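Local coordinates for L-methionine gamma-lyase (Fusobacterium nucleatum subsp. nucleatum, PDB 6LXU), which is a pyridoxal-phosphate-dependent lyase of the Cys/Met metabolism enzyme family, a group within the PLP-dependent aminotransferase clan, at residues Ile349-Pro352 with Ala353-Thr356; Ile388-Leu391 with Glu392-Leu395. All coordinates share one frame; numbering follows the deposited sequence. Where two conformers were deposited one is given.

Contact 1: residues Ile349-Pro352 with Ala353-Thr356. With NO3 (nitrate ion), chain C.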
ATOM      1  N   ILE A 349      24.769   5.012  10.680  1.00  6.38           N
ATOM      2  CA  ILE A 349      26.216   4.961  10.901  1.00  7.00           C
ATOM      3  C   ILE A 349      26.712   3.533  10.730  1.00  7.34           C
ATOM      4  O   ILE A 349      25.998   2.568  11.045  1.00  7.30           O
ATOM      5  CB  ILE A 349      26.559   5.558  12.279  1.00  7.11           C
ATOM      6  CG1 ILE A 349      28.056   5.882  12.421  1.00  7.29           C
ATOM      7  CG2 ILE A 349      26.076   4.678  13.418  1.00  7.34           C
ATOM      8  CD1 ILE A 349      28.390   6.626  13.693  1.00  7.65           C
ATOM      9  N   GLN A 350      27.932   3.391  10.208  1.00  8.07           N
ATOM     10  CA  GLN A 350      28.565   2.091  10.038  0.50  8.77           C
ATOM     11  C   GLN A 350      30.071   2.207  10.254  1.00  8.64           C
ATOM     12  O   GLN A 350      30.657   3.262   9.999  1.00  8.48           O
ATOM     13  CB  GLN A 350      28.277   1.527   8.646  0.50  9.85           C
ATOM     14  CG  GLN A 350      28.537   2.465   7.488  0.50 10.86           C
ATOM     15  CD  GLN A 350      28.347   1.764   6.163  0.50 11.84           C
ATOM     16  OE1 GLN A 350      29.277   1.161   5.646  0.50 13.33           O
ATOM     17  NE2 GLN A 350      27.137   1.831   5.610  0.50 12.44           N
ATOM     18  N   HIS A 351      30.679   1.102  10.676  1.00  8.34           N
ATOM     19  CA  HIS A 351      32.122   0.982  10.893  1.00  8.72           C
ATOM     20  C   HIS A 351      32.561  -0.143   9.969  1.00  8.80           C
ATOM     21  O   HIS A 351      32.452  -1.315  10.340  1.00  8.88           O
ATOM     22  CB  HIS A 351      32.381   0.664  12.362  1.00  8.95           C
ATOM     23  CG  HIS A 351      33.817   0.391  12.680  1.00  9.17           C
ATOM     24  ND1 HIS A 351      34.223  -0.731  13.371  1.00  9.49           N
ATOM     25  CD2 HIS A 351      34.933   1.107  12.417  1.00  9.32           C
ATOM     26  CE1 HIS A 351      35.537  -0.685  13.520  1.00  9.63           C
ATOM     27  NE2 HIS A 351      35.991   0.413  12.947  1.00  9.40           N
ATOM     28  N   PRO A 352      32.994   0.191   8.739  1.00  9.41           N
ATOM     29  CA  PRO A 352      33.194  -0.878   7.760  1.00  9.99           C
ATOM     30  C   PRO A 352      34.136  -2.003   8.201  1.00 10.24           C
ATOM     31  O   PRO A 352      33.879  -3.174   7.881  1.00 10.89           O
ATOM     32  CB  PRO A 352      33.740  -0.144   6.541  1.00 10.50           C
ATOM     33  CG  PRO A 352      33.191   1.224   6.645  1.00 11.12           C
ATOM     34  CD  PRO A 352      33.043   1.523   8.100  1.00  9.88           C
ATOM     35  N   ALA A 353      35.189  -1.681   8.954  1.00 10.18           N
ATOM     36  CA  ALA A 353      36.164  -2.711   9.331  1.00 10.74           C
ATOM     37  C   ALA A 353      35.547  -3.837  10.148  1.00 11.19           C
ATOM     38  O   ALA A 353      35.974  -4.983  10.004  1.00 12.31           O
ATOM     39  CB  ALA A 353      37.350  -2.097  10.079  1.00 10.90           C
ATOM     40  N   SER A 354      34.567  -3.532  11.000  1.00 10.98           N
ATOM     41  CA  SER A 354      33.906  -4.553  11.812  1.00 10.85           C
ATOM     42  C   SER A 354      32.568  -5.027  11.259  1.00 11.01           C
ATOM     43  O   SER A 354      32.022  -6.003  11.777  1.00 11.82           O
ATOM     44  CB  SER A 354      33.682  -4.046  13.232  1.00 10.72           C
ATOM     45  OG  SER A 354      32.708  -3.010  13.261  1.00 10.59           O
ATOM     46  N   MET A 355      32.043  -4.356  10.233  1.00 10.64           N
ATOM     47  CA  MET A 355      30.665  -4.593   9.771  1.00 10.54           C
ATOM     48  C   MET A 355      30.700  -5.121   8.336  1.00 11.16           C
ATOM     49  O   MET A 355      30.860  -6.336   8.138  1.00 11.45           O
ATOM     50  CB  MET A 355      29.825  -3.318   9.975  1.00 10.56           C
ATOM     51  CG  MET A 355      29.662  -3.035  11.463  1.00 10.35           C
ATOM     52  SD  MET A 355      28.834  -1.492  11.871  1.00 10.34           S
ATOM     53  CE  MET A 355      27.206  -1.741  11.166  1.00 11.35           C
ATOM     54  N   THR A 356      30.634  -4.248   7.338  1.00 11.58           N
ATOM     55  CA  THR A 356      30.571  -4.681   5.951  1.00 12.27           C
ATOM     56  C   THR A 356      31.799  -5.493   5.533  1.00 12.61           C
ATOM     57  O   THR A 356      31.683  -6.387   4.685  1.00 13.53           O
ATOM     58  CB  THR A 356      30.437  -3.498   4.987  1.00 12.48           C
ATOM     59  OG1 THR A 356      31.456  -2.542   5.274  1.00 12.31           O
ATOM     60  CG2 THR A 356      29.093  -2.824   5.124  1.00 12.90           C
TER
HETATM   61  N   NO3 C 502      25.796   1.840   1.695  1.00 20.71           N
HETATM   62  O1  NO3 C 502      24.928   2.672   1.481  1.00 22.12           O
HETATM   63  O2  NO3 C 502      26.698   1.648   0.829  1.00 18.84           O
HETATM   64  O3  NO3 C 502      25.794   1.181   2.775  1.00 19.78           O
HETATM   65  O   HOH W   1      31.175  -0.339   3.517  1.00 29.49           O
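His351 and Ser354 make the short side-chain bond of this turn: ND1 of His351 lies 2.7 Å from OG of Ser354, and either could be the donor. The hydroxyl meets the imidazole at its edge, near the ring plane, while the backbone N of Ala353 sits over one ring face. His351 has CG trans to its backbone N (chi1 175°), which carries the ring alongside the following turn, and NE2 is hydrogen-bonded to the carbonyl of Asp372. Both ring nitrogens therefore have partners, which fixes the rotation of the imidazole.

Backbone bonds close the turn itself. Ser354 N donates to His351 O at 3.1 Å, and Met355 N donates to Pro352 O at 3.2 Å, with a weak second approach to His351 O. The backbone angles of Pro352, Ala353 and Ser354 make these two overlapping type I beta-turns, 351-354 and 352-355, where strand 348-350 of the smaller mixed sheet runs out.

Sulfur supplies a further tie. Met355 SD accepts a weak hydrogen bond from His351 N at 3.4 Å, nearly straight at 166°; the chain is extended to the sulfur and bends at chi3 (63°), taking CE to within 4.3 Å of Gln350 CB.

Water and ion contacts involve Gln350 and Thr356, whose side chains run roughly perpendicular. One water donates to Gln350 OE1 and lies 2.8 Å from Thr356 OG1, while the amide's other end, NE2, donates to nitrate O3 at 3.2 Å; the nitrate probably comes from the crystallisation liquor and also binds Ser341 N. Gln350 has two conformers, and both links, described for one, are tentative.

Nonpolar packing reaches the second subunit: Met355 rests on Phe40 and Thr356 on Phe50 of that neighbouring chain, whereas Ala353 touches Phe323 of its own.

Contact 2: residues Ile388-Leu391 with Glu392-Leu395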
ATOM      1  N   ILE A 388      24.658  15.516  17.747  1.00  7.92           N
ATOM      2  CA  ILE A 388      25.958  15.821  18.351  1.00  8.62           C
ATOM      3  C   ILE A 388      26.047  15.306  19.784  1.00  9.03           C
ATOM      4  O   ILE A 388      27.080  14.743  20.157  1.00  9.20           O
ATOM      5  CB  ILE A 388      26.302  17.315  18.217  1.00  9.11           C
ATOM      6  CG1 ILE A 388      26.604  17.615  16.741  1.00  9.70           C
ATOM      7  CG2 ILE A 388      27.512  17.676  19.088  1.00  9.37           C
ATOM      8  CD1 ILE A 388      26.820  19.070  16.382  1.00  9.88           C
ATOM      9  N   ALA A 389      24.995  15.459  20.578  1.00  8.80           N
ATOM     10  CA  ALA A 389      25.033  14.935  21.948  1.00  9.08           C
ATOM     11  C   ALA A 389      25.242  13.427  21.955  1.00  9.04           C
ATOM     12  O   ALA A 389      25.986  12.892  22.798  1.00  9.33           O
ATOM     13  CB  ALA A 389      23.770  15.318  22.702  1.00  9.37           C
ATOM     14  N   ASP A 390      24.609  12.725  21.017  1.00  8.60           N
ATOM     15  CA  ASP A 390      24.773  11.287  20.923  1.00  8.65           C
ATOM     16  C   ASP A 390      26.210  10.920  20.545  1.00  8.88           C
ATOM     17  O   ASP A 390      26.816  10.070  21.185  1.00  9.10           O
ATOM     18  CB  ASP A 390      23.768  10.705  19.911  1.00  8.59           C
ATOM     19  CG  ASP A 390      23.701   9.200  19.923  1.00  9.02           C
ATOM     20  OD1 ASP A 390      23.775   8.600  21.030  1.00  9.55           O
ATOM     21  OD2 ASP A 390      23.510   8.600  18.836  1.00  8.68           O
ATOM     22  N   LEU A 391      26.739  11.541  19.500  1.00  8.80           N
ATOM     23  CA  LEU A 391      28.136  11.297  19.125  1.00  9.26           C
ATOM     24  C   LEU A 391      29.097  11.650  20.263  1.00 10.01           C
ATOM     25  O   LEU A 391      30.043  10.898  20.524  1.00 10.77           O
ATOM     26  CB  LEU A 391      28.495  12.091  17.880  1.00  9.06           C
ATOM     27  CG  LEU A 391      27.768  11.689  16.591  1.00  9.22           C
ATOM     28  CD1 LEU A 391      27.985  12.730  15.509  1.00  9.39           C
ATOM     29  CD2 LEU A 391      28.210  10.318  16.117  1.00  9.59           C
ATOM     30  N   GLU A 392      28.851  12.772  20.931  1.00 10.29           N
ATOM     31  CA  GLU A 392      29.720  13.213  22.025  1.00 11.50           C
ATOM     32  C   GLU A 392      29.758  12.191  23.152  1.00 11.37           C
ATOM     33  O   GLU A 392      30.858  11.830  23.607  1.00 11.56           O
ATOM     34  CB  GLU A 392      29.283  14.584  22.540  1.00 12.89           C
ATOM     35  CG  GLU A 392      30.033  15.112  23.768  1.00 14.92           C
ATOM     36  CD  GLU A 392      31.533  15.209  23.603  1.00 17.96           C
ATOM     37  OE1 GLU A 392      32.048  15.233  22.459  1.00 20.32           O
ATOM     38  OE2 GLU A 392      32.222  15.259  24.652  1.00 21.73           O
ATOM     39  N   GLN A 393      28.603  11.707  23.609  1.00 11.13           N
ATOM     40  CA  GLN A 393      28.598  10.718  24.694  1.00 11.50           C
ATOM     41  C   GLN A 393      29.233   9.406  24.258  1.00 11.47           C
ATOM     42  O   GLN A 393      29.926   8.766  25.051  1.00 12.09           O
ATOM     43  CB  GLN A 393      27.208  10.535  25.328  1.00 11.64           C
ATOM     44  CG  GLN A 393      26.140   9.878  24.453  1.00 11.81           C
ATOM     45  CD  GLN A 393      26.263   8.373  24.340  1.00 12.41           C
ATOM     46  OE1 GLN A 393      26.809   7.698  25.225  1.00 13.65           O
ATOM     47  NE2 GLN A 393      25.750   7.824  23.245  1.00 12.22           N
ATOM     48  N   GLY A 394      29.045   9.004  22.999  1.00 11.18           N
ATOM     49  CA  GLY A 394      29.688   7.805  22.489  1.00 11.19           C
ATOM     50  C   GLY A 394      31.201   7.945  22.426  1.00 11.14           C
ATOM     51  O   GLY A 394      31.949   7.018  22.788  1.00 11.75           O
ATOM     52  N   LEU A 395      31.658   9.092  21.948  1.00 11.21           N
ATOM     53  CA  LEU A 395      33.101   9.369  21.863  1.00 11.79           C
ATOM     54  C   LEU A 395      33.759   9.403  23.249  1.00 13.17           C
ATOM     55  O   LEU A 395      34.922   9.002  23.384  1.00 13.18           O
ATOM     56  CB  LEU A 395      33.361  10.682  21.124  1.00 11.25           C
ATOM     57  CG  LEU A 395      33.075  10.661  19.614  1.00 11.05           C
ATOM     58  CD1 LEU A 395      32.968  12.085  19.095  1.00 11.21           C
ATOM     59  CD2 LEU A 395      34.125   9.867  18.855  1.00 11.12           C
TER
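Asp390 OD1 is gripped by two donors: Gln393 NE2 at 3.1 Å, one turn further along, and the backbone N of Lys334. The amide approaches from above the carboxylate plane, 35° out of it, although the oxygen lies close to the plane of the amide; the two side chains run side by side, with their carboxylate and amide planes 23° apart. In Gln393, chi1 of 68° sets CG between the backbone N and the carbonyl carbon, which brings it to 3.3 Å from Asp390 O, and the chain bends again at chi2. Its NE2 also donates to Asn332 O.

Asp390 OD2 takes the backbone N-H groups of Leu335 and Cys336. The carboxylate thus receives three main-chain donors from residues 334-336, which hold it in place and join helix 384-396 to the loop that follows helix 322-332.

Regular i to i+4 bonds carry the helix through this stretch: Glu392 N to Ile388 O and Leu395 N to Leu391 O are both 2.8 Å. The Leu395 side chain leans back over the same Leu391 carbonyl, its CG 3.2 Å from that oxygen. Ile388 and Glu392 turn to helix 263-282, where both touch Phe280.

How the contacts relate
Going from the N terminus, contact 1 comes first, where strand 348-350 ends and the chain turns toward helix 362-367; contact 2 follows near the C terminus, within helix 384-396. Each closes only a local turn, and the two stand in series, neither nesting nor crossing. Their centres are 18 Å apart, and their nearest atoms about 4 Å apart without touching. Helix 322-332 and the loop after it provide common ground: Leu330 and Leu333 pack on contact 1, while Asn332 and residues 334-336 hydrogen-bond to contact 2. In contact 1 the turn after the inner strand 348-350 packs against the neighbouring subunit; contact 2 is untouched by any other chain of the assembly.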